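Local coordinates for protein methylmalonate-semialdehyde dehydrogenase (Oceanimonas doudoroffii, PDB 4ZZ7) that catalyses the NAD-dependent, acylating oxidation of methylmalonate semialdehyde as a member of the aldehyde dehydrogenase family, at residues I339-G353 with V367-S381. Residues are numbered along the deposited sequence; the frame is centred on the assembly and turned at random.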
ATOM      1  N   ILE A 339       9.170  41.299 -22.465  1.00 35.50           N
ATOM      2  CA  ILE A 339      10.532  41.382 -22.979  1.00 35.32           C
ATOM      3  C   ILE A 339      11.020  42.820 -23.041  1.00 37.41           C
ATOM      4  O   ILE A 339      12.177  43.094 -22.682  1.00 40.92           O
ATOM      5  CB  ILE A 339      10.673  40.739 -24.357  1.00 36.26           C
ATOM      6  CG1 ILE A 339      10.245  39.265 -24.308  1.00 36.07           C
ATOM      7  CG2 ILE A 339      12.131  40.799 -24.812  1.00 37.16           C
ATOM      8  CD1 ILE A 339      10.056  38.615 -25.664  1.00 35.97           C
ATOM      9  N   ASN A 340      10.158  43.736 -23.482  1.00 36.83           N
ATOM     10  CA  ASN A 340      10.463  45.170 -23.385  1.00 36.27           C
ATOM     11  C   ASN A 340      10.720  45.560 -21.935  1.00 36.68           C
ATOM     12  O   ASN A 340      11.790  46.116 -21.622  1.00 34.74           O
ATOM     13  CB  ASN A 340       9.335  46.019 -23.958  1.00 36.44           C
ATOM     14  CG  ASN A 340       9.087  45.742 -25.425  1.00 36.91           C
ATOM     15  OD1 ASN A 340      10.005  45.386 -26.165  1.00 38.32           O
ATOM     16  ND2 ASN A 340       7.837  45.880 -25.854  1.00 36.11           N
ATOM     17  N   SER A 341       9.750  45.227 -21.070  1.00 36.17           N
ATOM     18  CA  SER A 341       9.822  45.473 -19.625  1.00 36.76           C
ATOM     19  C   SER A 341      11.145  45.032 -19.038  1.00 36.88           C
ATOM     20  O   SER A 341      11.697  45.719 -18.181  1.00 36.54           O
ATOM     21  CB  SER A 341       8.688  44.747 -18.886  1.00 38.32           C
ATOM     22  OG  SER A 341       8.929  44.642 -17.484  1.00 39.04           O
ATOM     23  N   ALA A 342      11.649  43.887 -19.489  1.00 37.81           N
ATOM     24  CA  ALA A 342      12.931  43.386 -18.992  1.00 40.69           C
ATOM     25  C   ALA A 342      14.088  44.248 -19.491  1.00 43.08           C
ATOM     26  O   ALA A 342      15.026  44.547 -18.741  1.00 38.58           O
ATOM     27  CB  ALA A 342      13.138  41.942 -19.393  1.00 40.91           C
ATOM     28  N   GLU A 343      14.008  44.654 -20.758  1.00 46.94           N
ATOM     29  CA  GLU A 343      15.014  45.556 -21.337  1.00 48.33           C
ATOM     30  C   GLU A 343      15.004  46.944 -20.696  1.00 48.02           C
ATOM     31  O   GLU A 343      16.058  47.494 -20.375  1.00 40.99           O
ATOM     32  CB  GLU A 343      14.789  45.700 -22.831  1.00 47.16           C
ATOM     33  CG  GLU A 343      15.940  46.394 -23.523  1.00 45.73           C
ATOM     34  CD  GLU A 343      15.832  46.321 -25.017  1.00 43.76           C
ATOM     35  OE1 GLU A 343      16.842  45.935 -25.645  1.00 41.95           O
ATOM     36  OE2 GLU A 343      14.740  46.639 -25.544  1.00 41.28           O
ATOM     37  N   GLN A 344      13.800  47.487 -20.540  1.00 51.74           N
ATOM     38  CA  GLN A 344      13.593  48.743 -19.846  1.00 56.86           C
ATOM     39  C   GLN A 344      14.173  48.733 -18.431  1.00 54.57           C
ATOM     40  O   GLN A 344      14.835  49.695 -18.064  1.00 57.99           O
ATOM     41  CB  GLN A 344      12.108  49.099 -19.792  1.00 64.67           C
ATOM     42  CG  GLN A 344      11.844  50.543 -19.369  1.00 76.01           C
ATOM     43  CD  GLN A 344      10.400  50.796 -18.954  1.00 85.68           C
ATOM     44  OE1 GLN A 344       9.523  49.942 -19.142  1.00 89.16           O
ATOM     45  NE2 GLN A 344      10.142  51.977 -18.384  1.00 87.63           N
ATOM     46  N   GLN A 345      13.950  47.665 -17.651  1.00 49.60           N
ATOM     47  CA  GLN A 345      14.448  47.602 -16.241  1.00 45.36           C
ATOM     48  C   GLN A 345      15.940  47.235 -16.071  1.00 40.89           C
ATOM     49  O   GLN A 345      16.392  47.010 -14.961  1.00 38.38           O
ATOM     50  CB  GLN A 345      13.565  46.677 -15.384  1.00 46.36           C
ATOM     51  CG  GLN A 345      12.144  47.200 -15.188  1.00 48.80           C
ATOM     52  CD  GLN A 345      11.228  46.234 -14.439  1.00 50.19           C
ATOM     53  OE1 GLN A 345      11.194  45.030 -14.719  1.00 58.74           O
ATOM     54  NE2 GLN A 345      10.459  46.762 -13.505  1.00 48.88           N
ATOM     55  N   GLY A 346      16.689  47.172 -17.168  1.00 40.13           N
ATOM     56  CA  GLY A 346      18.151  47.009 -17.132  1.00 40.11           C
ATOM     57  C   GLY A 346      18.715  45.684 -17.636  1.00 40.28           C
ATOM     58  O   GLY A 346      19.929  45.500 -17.638  1.00 37.17           O
ATOM     59  N   ALA A 347      17.849  44.764 -18.071  1.00 42.52           N
ATOM     60  CA  ALA A 347      18.269  43.397 -18.442  1.00 41.93           C
ATOM     61  C   ALA A 347      18.834  43.359 -19.846  1.00 40.65           C
ATOM     62  O   ALA A 347      18.391  44.109 -20.703  1.00 42.92           O
ATOM     63  CB  ALA A 347      17.111  42.412 -18.327  1.00 41.02           C
ATOM     64  N   THR A 348      19.801  42.471 -20.064  1.00 40.23           N
ATOM     65  CA  THR A 348      20.458  42.275 -21.366  1.00 40.69           C
ATOM     66  C   THR A 348      19.627  41.333 -22.275  1.00 42.29           C
ATOM     67  O   THR A 348      19.368  40.172 -21.923  1.00 41.72           O
ATOM     68  CB  THR A 348      21.885  41.668 -21.192  1.00 41.06           C
ATOM     69  OG1 THR A 348      22.612  42.349 -20.158  1.00 40.95           O
ATOM     70  CG2 THR A 348      22.677  41.722 -22.500  1.00 40.06           C
ATOM     71  N   ILE A 349      19.208  41.830 -23.437  1.00 42.61           N
ATOM     72  CA  ILE A 349      18.446  41.015 -24.388  1.00 41.38           C
ATOM     73  C   ILE A 349      19.430  40.330 -25.333  1.00 40.03           C
ATOM     74  O   ILE A 349      19.582  40.712 -26.489  1.00 38.92           O
ATOM     75  CB  ILE A 349      17.396  41.842 -25.169  1.00 43.41           C
ATOM     76  CG1 ILE A 349      16.408  42.535 -24.214  1.00 44.53           C
ATOM     77  CG2 ILE A 349      16.621  40.968 -26.160  1.00 44.84           C
ATOM     78  CD1 ILE A 349      15.609  41.610 -23.307  1.00 43.96           C
ATOM     79  N   VAL A 350      20.064  39.277 -24.823  1.00 39.74           N
ATOM     80  CA  VAL A 350      21.113  38.532 -25.547  1.00 37.30           C
ATOM     81  C   VAL A 350      20.651  37.973 -26.885  1.00 35.39           C
ATOM     82  O   VAL A 350      21.388  38.058 -27.850  1.00 35.99           O
ATOM     83  CB  VAL A 350      21.667  37.346 -24.722  1.00 36.26           C
ATOM     84  CG1 VAL A 350      22.733  36.581 -25.503  1.00 36.54           C
ATOM     85  CG2 VAL A 350      22.255  37.822 -23.405  1.00 35.63           C
ATOM     86  N   VAL A 351      19.470  37.365 -26.924  1.00 33.65           N
ATOM     87  CA  VAL A 351      18.875  36.888 -28.182  1.00 33.93           C
ATOM     88  C   VAL A 351      17.466  37.449 -28.298  1.00 34.95           C
ATOM     89  O   VAL A 351      16.642  37.204 -27.419  1.00 37.93           O
ATOM     90  CB  VAL A 351      18.824  35.346 -28.264  1.00 33.19           C
ATOM     91  CG1 VAL A 351      18.372  34.895 -29.648  1.00 33.59           C
ATOM     92  CG2 VAL A 351      20.185  34.737 -27.969  1.00 33.45           C
ATOM     93  N   ASP A 352      17.192  38.203 -29.363  1.00 34.67           N
ATOM     94  CA  ASP A 352      15.927  38.937 -29.488  1.00 32.87           C
ATOM     95  C   ASP A 352      15.032  38.167 -30.446  1.00 33.74           C
ATOM     96  O   ASP A 352      15.426  37.882 -31.581  1.00 33.62           O
ATOM     97  CB  ASP A 352      16.180  40.366 -29.978  1.00 30.70           C
ATOM     98  CG  ASP A 352      15.012  41.292 -29.758  1.00 29.50           C
ATOM     99  OD1 ASP A 352      13.920  40.900 -29.354  1.00 30.52           O
ATOM    100  OD2 ASP A 352      15.176  42.477 -29.997  1.00 31.23           O
ATOM    101  N   GLY A 353      13.846  37.817 -29.960  1.00 34.35           N
ATOM    102  CA  GLY A 353      12.824  37.191 -30.772  1.00 36.13           C
ATOM    103  C   GLY A 353      11.526  37.970 -30.774  1.00 38.68           C
ATOM    104  O   GLY A 353      10.486  37.380 -31.030  1.00 41.51           O
ATOM    105  N   VAL A 367       6.265  34.428 -31.767  1.00 30.52           N
ATOM    106  CA  VAL A 367       7.370  34.994 -30.984  1.00 30.73           C
ATOM    107  C   VAL A 367       8.551  34.026 -31.042  1.00 31.49           C
ATOM    108  O   VAL A 367       8.405  32.817 -30.844  1.00 30.00           O
ATOM    109  CB  VAL A 367       7.000  35.225 -29.503  1.00 31.07           C
ATOM    110  CG1 VAL A 367       8.186  35.801 -28.732  1.00 30.13           C
ATOM    111  CG2 VAL A 367       5.782  36.144 -29.376  1.00 32.27           C
ATOM    112  N   GLY A 368       9.726  34.570 -31.312  1.00 32.21           N
ATOM    113  CA  GLY A 368      10.901  33.741 -31.475  1.00 31.83           C
ATOM    114  C   GLY A 368      11.549  33.491 -30.144  1.00 31.31           C
ATOM    115  O   GLY A 368      11.326  34.223 -29.190  1.00 32.80           O
ATOM    116  N   GLY A 369      12.379  32.468 -30.085  1.00 30.42           N
ATOM    117  CA  GLY A 369      13.055  32.108 -28.843  1.00 30.48           C
ATOM    118  C   GLY A 369      13.993  33.215 -28.400  1.00 30.87           C
ATOM    119  O   GLY A 369      14.894  33.582 -29.135  1.00 30.80           O
ATOM    120  N   THR A 370      13.769  33.752 -27.205  1.00 31.64           N
ATOM    121  CA  THR A 370      14.553  34.869 -26.689  1.00 31.52           C
ATOM    122  C   THR A 370      15.325  34.476 -25.430  1.00 29.82           C
ATOM    123  O   THR A 370      14.847  33.674 -24.641  1.00 27.86           O
ATOM    124  CB  THR A 370      13.671  36.116 -26.406  1.00 32.04           C
ATOM    125  OG1 THR A 370      13.272  36.139 -25.038  1.00 35.92           O
ATOM    126  CG2 THR A 370      12.453  36.141 -27.270  1.00 30.72           C
ATOM    127  N   LEU A 371      16.505  35.071 -25.254  1.00 30.16           N
ATOM    128  CA  LEU A 371      17.338  34.886 -24.064  1.00 30.18           C
ATOM    129  C   LEU A 371      17.527  36.240 -23.414  1.00 31.95           C
ATOM    130  O   LEU A 371      17.931  37.178 -24.095  1.00 35.71           O
ATOM    131  CB  LEU A 371      18.695  34.338 -24.454  1.00 29.58           C
ATOM    132  CG  LEU A 371      19.374  33.423 -23.442  1.00 30.36           C
ATOM    133  CD1 LEU A 371      20.769  33.062 -23.914  1.00 29.78           C
ATOM    134  CD2 LEU A 371      19.476  34.070 -22.079  1.00 32.41           C
ATOM    135  N   ILE A 372      17.214  36.352 -22.121  1.00 31.72           N
ATOM    136  CA  ILE A 372      17.453  37.585 -21.341  1.00 31.07           C
ATOM    137  C   ILE A 372      18.537  37.270 -20.309  1.00 31.82           C
ATOM    138  O   ILE A 372      18.517  36.200 -19.725  1.00 32.33           O
ATOM    139  CB  ILE A 372      16.175  38.089 -20.655  1.00 28.99           C
ATOM    140  CG1 ILE A 372      15.066  38.256 -21.692  1.00 29.07           C
ATOM    141  CG2 ILE A 372      16.446  39.422 -19.999  1.00 29.56           C
ATOM    142  CD1 ILE A 372      13.716  38.659 -21.133  1.00 28.52           C
ATOM    143  N   ASP A 373      19.494  38.170 -20.102  1.00 31.57           N
ATOM    144  CA  ASP A 373      20.604  37.927 -19.158  1.00 31.24           C
ATOM    145  C   ASP A 373      20.616  39.071 -18.145  1.00 32.87           C
ATOM    146  O   ASP A 373      20.015  40.127 -18.377  1.00 33.03           O
ATOM    147  CB  ASP A 373      21.942  37.776 -19.925  1.00 30.44           C
ATOM    148  CG  ASP A 373      23.126  37.228 -19.056  1.00 29.48           C
ATOM    149  OD1 ASP A 373      22.946  36.712 -17.933  1.00 27.57           O
ATOM    150  OD2 ASP A 373      24.280  37.326 -19.520  1.00 27.96           O
ATOM    151  N   HIS A 374      21.245  38.826 -16.993  1.00 35.39           N
ATOM    152  CA  HIS A 374      21.354  39.812 -15.889  1.00 36.84           C
ATOM    153  C   HIS A 374      19.988  40.282 -15.388  1.00 37.26           C
ATOM    154  O   HIS A 374      19.746  41.488 -15.243  1.00 37.84           O
ATOM    155  CB  HIS A 374      22.218  41.017 -16.297  1.00 37.00           C
ATOM    156  CG  HIS A 374      23.558  40.631 -16.832  1.00 37.83           C
ATOM    157  ND1 HIS A 374      23.896  40.767 -18.163  1.00 38.91           N
ATOM    158  CD2 HIS A 374      24.633  40.074 -16.223  1.00 37.84           C
ATOM    159  CE1 HIS A 374      25.129  40.327 -18.348  1.00 38.79           C
ATOM    160  NE2 HIS A 374      25.595  39.894 -17.189  1.00 38.77           N
ATOM    161  N   VAL A 375      19.101  39.322 -15.128  1.00 37.75           N
ATOM    162  CA  VAL A 375      17.766  39.643 -14.628  1.00 37.46           C
ATOM    163  C   VAL A 375      17.865  39.616 -13.120  1.00 35.79           C
ATOM    164  O   VAL A 375      18.721  38.909 -12.564  1.00 34.31           O
ATOM    165  CB  VAL A 375      16.638  38.707 -15.157  1.00 36.89           C
ATOM    166  CG1 VAL A 375      16.840  38.353 -16.620  1.00 34.97           C
ATOM    167  CG2 VAL A 375      16.530  37.444 -14.341  1.00 38.63           C
ATOM    168  N   THR A 376      16.994  40.382 -12.471  1.00 35.16           N
ATOM    169  CA  THR A 376      17.040  40.527 -11.013  1.00 36.11           C
ATOM    170  C   THR A 376      15.671  40.261 -10.382  1.00 35.78           C
ATOM    171  O   THR A 376      14.650  40.393 -11.065  1.00 35.59           O
ATOM    172  CB  THR A 376      17.570  41.925 -10.583  1.00 35.85           C
ATOM    173  OG1 THR A 376      16.746  42.970 -11.127  1.00 34.54           O
ATOM    174  CG2 THR A 376      19.041  42.116 -11.015  1.00 34.59           C
ATOM    175  N   PRO A 377      15.639  39.910  -9.072  1.00 35.60           N
ATOM    176  CA  PRO A 377      14.365  39.613  -8.419  1.00 35.83           C
ATOM    177  C   PRO A 377      13.385  40.768  -8.400  1.00 36.58           C
ATOM    178  O   PRO A 377      12.200  40.538  -8.176  1.00 37.46           O
ATOM    179  CB  PRO A 377      14.765  39.247  -6.988  1.00 36.11           C
ATOM    180  CG  PRO A 377      16.186  38.833  -7.078  1.00 36.92           C
ATOM    181  CD  PRO A 377      16.772  39.696  -8.153  1.00 37.17           C
ATOM    182  N   GLU A 378      13.869  41.981  -8.658  1.00 37.48           N
ATOM    183  CA  GLU A 378      13.036  43.190  -8.591  1.00 40.73           C
ATOM    184  C   GLU A 378      12.268  43.488  -9.889  1.00 39.72           C
ATOM    185  O   GLU A 378      11.387  44.349  -9.889  1.00 38.11           O
ATOM    186  CB  GLU A 378      13.822  44.434  -8.107  1.00 43.90           C
ATOM    187  CG  GLU A 378      15.339  44.447  -8.307  1.00 48.07           C
ATOM    188  CD  GLU A 378      16.116  43.584  -7.287  1.00 52.30           C
ATOM    189  OE1 GLU A 378      17.289  43.249  -7.565  1.00 53.52           O
ATOM    190  OE2 GLU A 378      15.577  43.219  -6.206  1.00 50.50           O
ATOM    191  N   MET A 379      12.581  42.760 -10.969  1.00 38.72           N
ATOM    192  CA  MET A 379      11.983  42.999 -12.295  1.00 35.43           C
ATOM    193  C   MET A 379      10.616  42.333 -12.408  1.00 34.30           C
ATOM    194  O   MET A 379      10.406  41.252 -11.902  1.00 32.55           O
ATOM    195  CB  MET A 379      12.896  42.476 -13.409  1.00 33.95           C
ATOM    196  CG  MET A 379      14.335  42.975 -13.364  1.00 33.33           C
ATOM    197  SD  MET A 379      15.344  42.341 -14.726  1.00 33.21           S
ATOM    198  CE  MET A 379      16.879  43.250 -14.579  1.00 32.31           C
ATOM    199  N   THR A 380       9.690  42.990 -13.088  1.00 36.25           N
ATOM    200  CA  THR A 380       8.312  42.512 -13.197  1.00 37.39           C
ATOM    201  C   THR A 380       8.247  41.288 -14.077  1.00 40.50           C
ATOM    202  O   THR A 380       7.445  40.385 -13.857  1.00 43.65           O
ATOM    203  CB  THR A 380       7.397  43.579 -13.821  1.00 36.96           C
ATOM    204  OG1 THR A 380       7.623  44.817 -13.168  1.00 36.06           O
ATOM    205  CG2 THR A 380       5.928  43.224 -13.657  1.00 38.28           C
ATOM    206  N   SER A 381       9.081  41.282 -15.102  1.00 43.38           N
ATOM    207  CA  SER A 381       9.183  40.142 -16.002  1.00 41.94           C
ATOM    208  C   SER A 381       9.717  38.863 -15.304  1.00 38.76           C
ATOM    209  O   SER A 381       9.440  37.747 -15.762  1.00 40.31           O
ATOM    210  CB  SER A 381      10.042  40.531 -17.213  1.00 41.64           C
ATOM    211  OG  SER A 381      11.109  41.388 -16.836  1.00 41.14           O
TER
HETATM  212  O   HOH W   1      15.303  34.530 -31.800  1.00 14.77           O
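Thr348 and Asp373 form an antiparallel hydrogen-bonded pair, Asp373 N reaching Thr348 O at 2.7 Å, in a ladder of the aldehyde dehydrogenase fold that illustrates a classic beta bulge. The bulge follows this pair: Val350 and Val351 both face Leu371, the register shifts by one residue, and pairing resumes where Leu371 N meets a lone pair of Val351 O at 3.0 Å. Beside this ladder, the outer atoms of Ile372 reach helix 329-344. With CG1 anti to the carbonyl carbon (chi1 -54°), its CD1 touches Ala342 CB at 3.8 Å, while CG2 meets Ala347 CB at 3.5 Å and CG1 lies alongside Ile349 CD1. Cutting Ile372 back to an alanine would probably cost Ala342, Ala347 and the end of Ile349 these contacts and open a gap between helix and strand. At the far end the side chains of Gln345 and Thr380 cross at about a right angle, OE1 accepting Thr380 N on a lone pair at 3.0 Å, with NE2 only weakly bonded to Thr380 OG1 at 3.5 Å. Gly346, the C-prime residue of a Schellman motif, ends that helix and leads the chain into the strand. Farther out, strand 390-396 flanks 370-373 in parallel, and Asp373 OD1 forms a salt bridge with Arg395 NE.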